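Side-chain contacts in bartonella effector protein (Bep) substrate of VirB T4SS (Bartonella sp. 1-1C, PDB 4PY3), which may transfer AMP from ATP to threonine or tyrosine residues of target proteins through the N-terminal Fic domain that forms this chain: residues A[47-52]-A[167-172]; A[185-190]-A[207-212]; A[128-133]-A[139-144]. All blocks are in the same frame, centred on the assembly; numbering follows the deposited sequence.

Interaction 1 (A[47-52]-A[167-172]); sequences NLNKEP and FEKLAE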
loop_
_atom_site.group_PDB
_atom_site.type_symbol
_atom_site.label_atom_id
_atom_site.label_comp_id
_atom_site.label_asym_id
_atom_site.label_seq_id
_atom_site.Cartn_x
_atom_site.Cartn_y
_atom_site.Cartn_z
ATOM N N ASN A 47 9.956 -8.992 -12.561
ATOM C CA ASN A 47 9.650 -8.371 -13.846
ATOM C C ASN A 47 9.432 -6.877 -13.718
ATOM O O ASN A 47 9.898 -6.102 -14.540
ATOM C CB ASN A 47 8.460 -9.056 -14.505
ATOM C CG ASN A 47 8.834 -10.408 -15.067
ATOM O OD1 ASN A 47 9.762 -10.504 -15.875
ATOM N ND2 ASN A 47 8.138 -11.449 -14.649
ATOM N N LEU A 48 8.751 -6.473 -12.662
ATOM C CA LEU A 48 8.552 -5.058 -12.374
ATOM C C LEU A 48 9.870 -4.279 -12.256
ATOM O O LEU A 48 9.974 -3.152 -12.743
ATOM C CB LEU A 48 7.768 -4.929 -11.078
ATOM C CG LEU A 48 7.334 -3.513 -10.730
ATOM C CD1 LEU A 48 6.218 -3.088 -11.664
ATOM C CD2 LEU A 48 6.888 -3.391 -9.283
ATOM N N ASN A 49 10.876 -4.885 -11.624
ATOM C CA ASN A 49 12.173 -4.228 -11.464
ATOM C C ASN A 49 12.920 -4.009 -12.770
ATOM O O ASN A 49 13.860 -3.223 -12.815
ATOM C CB ASN A 49 13.061 -5.000 -10.492
ATOM C CG ASN A 49 12.605 -4.863 -9.058
ATOM O OD1 ASN A 49 11.820 -3.980 -8.726
ATOM N ND2 ASN A 49 13.085 -5.748 -8.200
ATOM N N LYS A 50 12.516 -4.707 -13.829
ATOM C CA LYS A 50 13.098 -4.486 -15.147
ATOM C C LYS A 50 12.500 -3.273 -15.848
ATOM O O LYS A 50 13.051 -2.830 -16.860
ATOM C CB LYS A 50 12.881 -5.691 -16.052
ATOM C CG LYS A 50 13.536 -6.963 -15.571
ATOM C CD LYS A 50 13.255 -8.084 -16.552
ATOM C CE LYS A 50 13.402 -9.443 -15.895
ATOM N NZ LYS A 50 13.127 -10.534 -16.868
ATOM N N GLU A 51 11.400 -2.718 -15.323
ATOM C CA GLU A 51 10.743 -1.614 -16.050
ATOM C C GLU A 51 11.277 -0.233 -15.563
ATOM O O GLU A 51 11.736 -0.076 -14.414
ATOM C CB GLU A 51 9.200 -1.735 -16.265
ATOM C CG GLU A 51 8.311 -1.734 -15.048
ATOM C CD GLU A 51 6.964 -2.440 -15.395
ATOM O OE1 GLU A 51 6.327 -1.872 -16.288
ATOM O OE2 GLU A 51 6.533 -3.537 -14.889
ATOM N N PRO A 52 11.321 0.746 -16.474
ATOM C CA PRO A 52 11.773 2.076 -16.071
ATOM C C PRO A 52 10.842 2.656 -15.034
ATOM O O PRO A 52 9.662 2.299 -14.975
ATOM C CB PRO A 52 11.686 2.886 -17.368
ATOM C CG PRO A 52 11.819 1.875 -18.447
ATOM C CD PRO A 52 11.080 0.677 -17.922
ATOM N N PHE A 167 6.935 3.357 -2.544
ATOM C CA PHE A 167 7.881 4.273 -1.900
ATOM C C PHE A 167 9.331 3.917 -2.140
ATOM O O PHE A 167 10.157 4.817 -2.280
ATOM C CB PHE A 167 7.589 4.435 -0.410
ATOM C CG PHE A 167 6.572 5.495 -0.141
ATOM C CD1 PHE A 167 5.220 5.264 -0.404
ATOM C CD2 PHE A 167 6.958 6.744 0.325
ATOM C CE1 PHE A 167 4.275 6.254 -0.175
ATOM C CE2 PHE A 167 6.020 7.738 0.553
ATOM C CZ PHE A 167 4.679 7.496 0.303
ATOM N N GLU A 168 9.652 2.632 -2.253
ATOM C CA GLU A 168 11.010 2.243 -2.647
ATOM C C GLU A 168 11.339 2.763 -4.050
ATOM O O GLU A 168 12.430 3.290 -4.283
ATOM C CB GLU A 168 11.211 0.734 -2.563
ATOM C CG GLU A 168 11.097 0.202 -1.139
ATOM C CD GLU A 168 11.533 -1.248 -0.996
ATOM O OE1 GLU A 168 11.969 -1.842 -2.005
ATOM O OE2 GLU A 168 11.452 -1.789 0.134
ATOM N N LYS A 169 10.381 2.656 -4.965
ATOM C CA LYS A 169 10.554 3.180 -6.324
ATOM C C LYS A 169 10.638 4.707 -6.344
ATOM O O LYS A 169 11.372 5.285 -7.138
ATOM C CB LYS A 169 9.403 2.738 -7.218
ATOM C CG LYS A 169 9.304 1.235 -7.400
ATOM C CD LYS A 169 10.339 0.718 -8.372
ATOM C CE LYS A 169 10.264 -0.794 -8.474
ATOM N NZ LYS A 169 11.508 -1.344 -9.072
ATOM N N LEU A 170 9.847 5.349 -5.494
ATOM C CA LEU A 170 9.854 6.800 -5.374
ATOM C C LEU A 170 11.221 7.301 -4.877
ATOM O O LEU A 170 11.778 8.261 -5.418
ATOM C CB LEU A 170 8.746 7.237 -4.415
ATOM C CG LEU A 170 8.546 8.742 -4.197
ATOM C CD1 LEU A 170 7.953 9.393 -5.435
ATOM C CD2 LEU A 170 7.657 8.992 -2.991
ATOM N N ALA A 171 11.754 6.629 -3.857
ATOM C CA ALA A 171 13.070 6.946 -3.301
ATOM C C ALA A 171 14.162 6.829 -4.359
ATOM O O ALA A 171 14.982 7.743 -4.531
ATOM C CB ALA A 171 13.383 6.034 -2.125
ATOM N N GLU A 172 14.154 5.709 -5.075
ATOM C CA GLU A 172 15.101 5.480 -6.166
ATOM C C GLU A 172 15.050 6.611 -7.189
ATOM O O GLU A 172 16.079 7.180 -7.531
ATOM C CB GLU A 172 14.825 4.144 -6.845
ATOM C CG GLU A 172 15.932 3.694 -7.783
ATOM C CD GLU A 172 15.590 2.413 -8.519
ATOM O OE1 GLU A 172 14.750 1.637 -8.015
ATOM O OE2 GLU A 172 16.154 2.184 -9.610
#
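Lys169 reaches out from helix 159-173 and sets its ammonium group against the side-chain oxygen of Asn49. The nearest CA atoms, those of Asn49 and Lys169, are 9.2 Å apart, so the two backbones stand well clear and the lysine spans the interval. It starts toward segment 47-52, bends once at chi2 (-77°) and runs straight from there, which carries NZ to 2.7 Å from Asn49 OD1 in a short hydrogen bond. The C=O...NZ angle is 138°, and the nitrogen is tilted 29° from the carbonyl plane of the amide. The two side chains meet at about a right angle, with CE of Lys169 still 3.6 Å from Asn49 OD1. On the aliphatic side, Leu48 CD2 comes within 4.3 Å of Lys169 CE, a looser contact. Asn49 is the second residue of a type I turn from Leu48 to Glu51, in which Glu51 N bonds to Leu48 O at 3.0 Å. Leu53 and Tyr61 of helix 59-70 also touch the lysine. A neutral amide oxygen thus accepts from the ammonium of a buried lysine, which probably offsets part of the cost of burying its charge; within these two segments no carboxylate bonds to it.

Interaction 2 (A[185-190]-A[207-212]); sequences EKRIMR and MKSLFE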
loop_
_atom_site.group_PDB
_atom_site.type_symbol
_atom_site.label_atom_id
_atom_site.label_comp_id
_atom_site.label_asym_id
_atom_site.label_seq_id
_atom_site.Cartn_x
_atom_site.Cartn_y
_atom_site.Cartn_z
ATOM N N GLU A 185 8.831 -5.836 11.141
ATOM C CA GLU A 185 7.403 -5.635 10.858
ATOM C C GLU A 185 6.715 -4.934 12.025
ATOM O O GLU A 185 5.875 -4.055 11.825
ATOM C CB GLU A 185 6.728 -6.975 10.531
ATOM C CG GLU A 185 7.238 -7.586 9.225
ATOM C CD GLU A 185 6.861 -6.791 7.979
ATOM O OE1 GLU A 185 6.106 -5.799 8.063
ATOM O OE2 GLU A 185 7.324 -7.165 6.886
ATOM N N LYS A 186 7.103 -5.304 13.242
ATOM C CA LYS A 186 6.587 -4.676 14.461
ATOM C C LYS A 186 6.800 -3.158 14.474
ATOM O O LYS A 186 5.904 -2.403 14.860
ATOM C CB LYS A 186 7.255 -5.295 15.696
ATOM N N ARG A 187 7.975 -2.721 14.028
ATOM C CA ARG A 187 8.323 -1.305 14.030
ATOM C C ARG A 187 7.553 -0.529 12.969
ATOM O O ARG A 187 7.040 0.556 13.229
ATOM C CB ARG A 187 9.815 -1.124 13.796
ATOM C CG ARG A 187 10.253 0.328 13.887
ATOM C CD ARG A 187 11.747 0.489 13.667
ATOM N NE ARG A 187 12.139 1.893 13.746
ATOM C CZ ARG A 187 13.332 2.370 13.404
ATOM N NH1 ARG A 187 14.289 1.562 12.955
ATOM N NH2 ARG A 187 13.561 3.671 13.509
ATOM N N ILE A 188 7.478 -1.094 11.771
ATOM C CA ILE A 188 6.747 -0.471 10.672
ATOM C C ILE A 188 5.284 -0.272 11.069
ATOM O O ILE A 188 4.701 0.794 10.832
ATOM C CB ILE A 188 6.839 -1.305 9.375
ATOM C CG1 ILE A 188 8.304 -1.422 8.929
ATOM C CG2 ILE A 188 6.015 -0.665 8.261
ATOM C CD1 ILE A 188 8.547 -2.433 7.829
ATOM N N MET A 189 4.699 -1.294 11.685
ATOM C CA MET A 189 3.324 -1.211 12.161
ATOM C C MET A 189 3.179 -0.120 13.230
ATOM O O MET A 189 2.266 0.699 13.165
ATOM C CB MET A 189 2.879 -2.568 12.720
ATOM C CG MET A 189 1.355 -2.726 12.884
ATOM S SD MET A 189 0.866 -4.393 13.445
ATOM C CE MET A 189 1.664 -4.591 15.046
ATOM N N ARG A 190 4.090 -0.114 14.200
ATOM C CA ARG A 190 4.086 0.892 15.265
ATOM C C ARG A 190 4.078 2.313 14.684
ATOM O O ARG A 190 3.335 3.177 15.147
ATOM C CB ARG A 190 5.317 0.735 16.175
ATOM C CG ARG A 190 5.211 1.594 17.433
ATOM C CD ARG A 190 6.227 1.260 18.531
ATOM N NE ARG A 190 7.570 0.999 18.005
ATOM C CZ ARG A 190 8.104 -0.211 17.805
ATOM N NH1 ARG A 190 7.431 -1.329 18.077
ATOM N NH2 ARG A 190 9.337 -0.306 17.328
ATOM N N MET A 207 7.647 7.542 12.028
ATOM C CA MET A 207 7.782 7.227 10.609
ATOM C C MET A 207 9.052 7.862 10.062
ATOM O O MET A 207 9.776 7.245 9.284
ATOM C CB MET A 207 6.548 7.705 9.820
ATOM C CG MET A 207 6.476 7.187 8.388
ATOM S SD MET A 207 6.326 5.394 8.286
ATOM C CE MET A 207 4.687 5.160 8.985
ATOM N N LYS A 208 9.298 9.106 10.455
ATOM C CA LYS A 208 10.562 9.788 10.124
ATOM C C LYS A 208 11.756 9.003 10.614
ATOM O O LYS A 208 12.698 8.770 9.870
ATOM C CB LYS A 208 10.611 11.177 10.726
ATOM N N SER A 209 11.702 8.598 11.875
ATOM C CA SER A 209 12.755 7.782 12.480
ATOM C C SER A 209 12.992 6.482 11.705
ATOM O O SER A 209 14.135 6.123 11.429
ATOM C CB SER A 209 12.406 7.484 13.943
ATOM O OG SER A 209 13.194 6.428 14.458
ATOM N N LEU A 210 11.913 5.798 11.347
ATOM C CA LEU A 210 12.002 4.586 10.531
ATOM C C LEU A 210 12.667 4.865 9.189
ATOM O O LEU A 210 13.581 4.157 8.779
ATOM C CB LEU A 210 10.608 3.993 10.293
ATOM C CG LEU A 210 10.513 2.818 9.312
ATOM C CD1 LEU A 210 11.169 1.571 9.884
ATOM C CD2 LEU A 210 9.063 2.531 8.960
ATOM N N PHE A 211 12.193 5.902 8.509
ATOM C CA PHE A 211 12.709 6.270 7.184
ATOM C C PHE A 211 14.180 6.671 7.223
ATOM O O PHE A 211 14.944 6.321 6.327
ATOM C CB PHE A 211 11.867 7.394 6.568
ATOM C CG PHE A 211 10.636 6.910 5.842
ATOM C CD1 PHE A 211 9.960 5.767 6.250
ATOM C CD2 PHE A 211 10.148 7.612 4.755
ATOM C CE1 PHE A 211 8.830 5.328 5.574
ATOM C CE2 PHE A 211 9.019 7.185 4.083
ATOM C CZ PHE A 211 8.357 6.041 4.491
ATOM N N GLU A 212 14.583 7.398 8.263
ATOM C CA GLU A 212 16.002 7.671 8.473
ATOM C C GLU A 212 16.801 6.386 8.414
ATOM O O GLU A 212 17.795 6.317 7.692
ATOM C CB GLU A 212 16.248 8.365 9.803
#
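Arg187 and Ile188 straddle Leu210, each touching a different methyl of the leucine. CD1 of Leu210 lies 4.0 Å from Arg187 CD, and Leu210 CD2 lies 4.0 Å from Ile188 CG1. The leucine points toward helix 185-197, and its fork lets one residue serve both neighbours, the arginine and leucine chains running alongside each other and pointing opposite ways.

Farther along the arginine, the guanidinium rests over the backbone of helix 205-214. Leu210 CA sits 3.4 Å above its plane, displaced toward the rim, whereas Ser209 OG meets the group at its edge and in plane. The bond there, from Arg187 NH2 to Ser209 OG at 2.9 Å, is bent to 124° at the hydrogen and is weak, so it can add little to the hold. With CG anti to the backbone N (chi1 -176°) and the chain extended on to NE, Arg187 spans the whole gap between the helices.

Behind this first shell are the helices themselves, whose local axes approach to 9.9 Å at an angle of 141°. Ile188 and Leu210 have the nearest CA atoms, 7.3 Å apart. Each helix has further partners: Glu185 is salt-bridged to Arg164, and Met207 and Phe211 pack on helix 135-152, Phe211 edge-to-face with Phe146. The result is a roughly antiparallel helix pair, with one apolar pair and an arginine reaching across, joined to helix 135-152 of the helical Fic domain.

Interaction 3 (A[128-133]-A[139-144]); sequences NNLQGL and VDEAAK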
loop_
_atom_site.group_PDB
_atom_site.type_symbol
_atom_site.label_atom_id
_atom_site.label_comp_id
_atom_site.label_asym_id
_atom_site.label_seq_id
_atom_site.Cartn_x
_atom_site.Cartn_y
_atom_site.Cartn_z
ATOM N N ASN A 128 7.192 17.666 -7.138
ATOM C CA ASN A 128 8.045 17.059 -8.160
ATOM C C ASN A 128 8.572 15.678 -7.756
ATOM O O ASN A 128 9.772 15.412 -7.848
ATOM C CB ASN A 128 9.212 18.009 -8.477
ATOM C CG ASN A 128 9.657 17.944 -9.928
ATOM O OD1 ASN A 128 8.999 17.352 -10.780
ATOM N ND2 ASN A 128 10.783 18.573 -10.207
ATOM N N ASN A 129 7.658 14.811 -7.289
ATOM C CA ASN A 129 7.991 13.447 -6.873
ATOM C C ASN A 129 9.093 13.371 -5.817
ATOM O O ASN A 129 9.826 12.382 -5.731
ATOM C CB ASN A 129 8.365 12.625 -8.101
ATOM C CG ASN A 129 7.262 12.622 -9.144
ATOM O OD1 ASN A 129 6.076 12.437 -8.832
ATOM N ND2 ASN A 129 7.642 12.833 -10.383
ATOM N N LEU A 130 9.202 14.434 -5.020
ATOM C CA LEU A 130 10.237 14.593 -3.996
ATOM C C LEU A 130 11.681 14.530 -4.537
ATOM O O LEU A 130 12.594 14.099 -3.829
ATOM C CB LEU A 130 10.072 13.578 -2.845
ATOM C CG LEU A 130 9.021 13.442 -1.750
ATOM C CD1 LEU A 130 7.710 13.702 -2.413
ATOM C CD2 LEU A 130 9.036 12.089 -1.031
ATOM N N GLN A 131 11.885 14.965 -5.778
ATOM C CA GLN A 131 13.228 15.020 -6.359
ATOM C C GLN A 131 13.947 16.289 -5.959
ATOM O O GLN A 131 13.327 17.248 -5.500
ATOM C CB GLN A 131 13.153 14.958 -7.874
ATOM C CG GLN A 131 12.596 13.659 -8.394
ATOM C CD GLN A 131 12.367 13.802 -9.855
ATOM O OE1 GLN A 131 13.318 13.742 -10.621
ATOM N NE2 GLN A 131 11.145 14.096 -10.245
ATOM N N GLY A 132 15.263 16.289 -6.142
ATOM C CA GLY A 132 16.078 17.472 -5.874
ATOM C C GLY A 132 16.115 17.860 -4.408
ATOM O O GLY A 132 16.195 19.043 -4.072
ATOM N N LEU A 133 16.071 16.858 -3.537
ATOM C CA LEU A 133 16.115 17.082 -2.102
ATOM C C LEU A 133 17.277 16.340 -1.477
ATOM O O LEU A 133 17.775 15.359 -2.027
ATOM C CB LEU A 133 14.825 16.610 -1.430
ATOM C CG LEU A 133 13.501 17.252 -1.902
ATOM C CD1 LEU A 133 12.275 16.559 -1.331
ATOM C CD2 LEU A 133 13.482 18.709 -1.490
ATOM N N VAL A 139 13.423 12.175 3.472
ATOM C CA VAL A 139 12.908 11.396 4.597
ATOM C C VAL A 139 11.714 12.088 5.257
ATOM O O VAL A 139 10.682 11.458 5.511
ATOM C CB VAL A 139 14.020 11.114 5.634
ATOM C CG1 VAL A 139 13.452 10.787 7.006
ATOM C CG2 VAL A 139 14.897 9.975 5.140
ATOM N N ASP A 140 11.860 13.379 5.535
ATOM C CA ASP A 140 10.792 14.149 6.171
ATOM C C ASP A 140 9.528 14.131 5.313
ATOM O O ASP A 140 8.453 13.761 5.795
ATOM C CB ASP A 140 11.246 15.588 6.420
ATOM C CG ASP A 140 10.207 16.411 7.169
ATOM O OD1 ASP A 140 9.975 16.154 8.372
ATOM O OD2 ASP A 140 9.633 17.338 6.554
ATOM N N GLU A 141 9.661 14.505 4.043
ATOM C CA GLU A 141 8.487 14.589 3.173
ATOM C C GLU A 141 7.878 13.232 2.901
ATOM O O GLU A 141 6.673 13.108 2.821
ATOM C CB GLU A 141 8.788 15.156 1.795
ATOM C CG GLU A 141 7.654 16.015 1.241
ATOM C CD GLU A 141 7.650 17.424 1.807
ATOM O OE1 GLU A 141 8.506 17.725 2.681
ATOM O OE2 GLU A 141 6.790 18.228 1.365
ATOM N N ALA A 142 8.737 12.248 2.667
ATOM C CA ALA A 142 8.292 10.921 2.326
ATOM C C ALA A 142 7.490 10.315 3.467
ATOM O O ALA A 142 6.441 9.707 3.235
ATOM C CB ALA A 142 9.473 10.036 1.965
ATOM N N ALA A 143 7.972 10.490 4.691
ATOM C CA ALA A 143 7.293 9.934 5.858
ATOM C C ALA A 143 5.870 10.464 6.010
ATOM O O ALA A 143 4.963 9.714 6.364
ATOM C CB ALA A 143 8.086 10.217 7.119
ATOM N N LYS A 144 5.689 11.759 5.765
ATOM C CA LYS A 144 4.372 12.392 5.852
ATOM C C LYS A 144 3.404 11.832 4.814
ATOM O O LYS A 144 2.241 11.555 5.121
ATOM C CB LYS A 144 4.488 13.919 5.700
ATOM C CG LYS A 144 5.047 14.618 6.920
ATOM C CD LYS A 144 5.392 16.068 6.613
ATOM C CE LYS A 144 5.730 16.906 7.837
ATOM N NZ LYS A 144 6.878 17.813 7.587
#
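Leu130 and Glu141 bring their CA atoms to 7.4 Å, the nearest backbone approach between an irregular segment and helix 135-152. Leu130 is the last of three consecutive residues with positive phi, beginning at Asn128, the C-prime residue of the Schellman motif that ends helix 113-126. After these three residues the CB of Leu130 points toward the next helix, where its branch carbon CG and its methyl CD2 meet different residues.

CD2 presses on Ala142, 3.6 Å from its CA and 3.7 Å from its CB: a methyl group set against helix backbone where the small alanine permits a close approach. CG of Leu130 rests 3.9 Å from Glu141 CB. Here only the aliphatic base of the glutamate takes part, because its chain bends at chi2 (80°) and leads the carboxylate away from the leucine.

The loop side is braced internally. Asn128 O accepts two bonds from Gln131, one from the backbone N at 3.0 Å and one from the side-chain NE2 at 3.1 Å. The two donors reach the oxygen from opposite faces of its plane, NE2 lying 54° out of it, so the turn is tied at both backbone and side chain. On the helix, Lys144 NZ forms a salt bridge to Asp140 OD2 at 3.0 Å, one turn earlier. Phe138 and Leu145 of the same helix also touch Leu130, and Phe211 of helix 205-214 lies against Ala142.

No hydrogen bond joins the two segments. The contact is purely apolar: Leu130 is buried against alanine and methylene carbon, while the polar bonds described here stay within each segment and Asn129 bonds weakly to Gln55 and Phe57, so the grip rests on shape and on the exclusion of water.

In the fold
Interaction 3 is nested, along the chain, inside the loop closed by interaction 1, and interaction 2 follows both. Their centres lie about 16 Å (1 and 3), 17 Å (2 and 3) and 21 Å (1 and 2) apart. Helix 135-152 connects them: Phe167 and Leu170 of helix 159-173 meet Ala142 and Leu130, with Leu170 CD2 3.9 Å from Leu130 CD2, while Phe211 and Met207 of helix 205-214 lie against Ala142 and Ala143. Interactions 1 and 2 do not touch. Interaction 1 thus joins the turn from Leu48 to Glu51 to helix 159-173, interaction 3 joins the 128-133 loop to helix 135-152, and interaction 2 pairs helices 185-197 and 205-214.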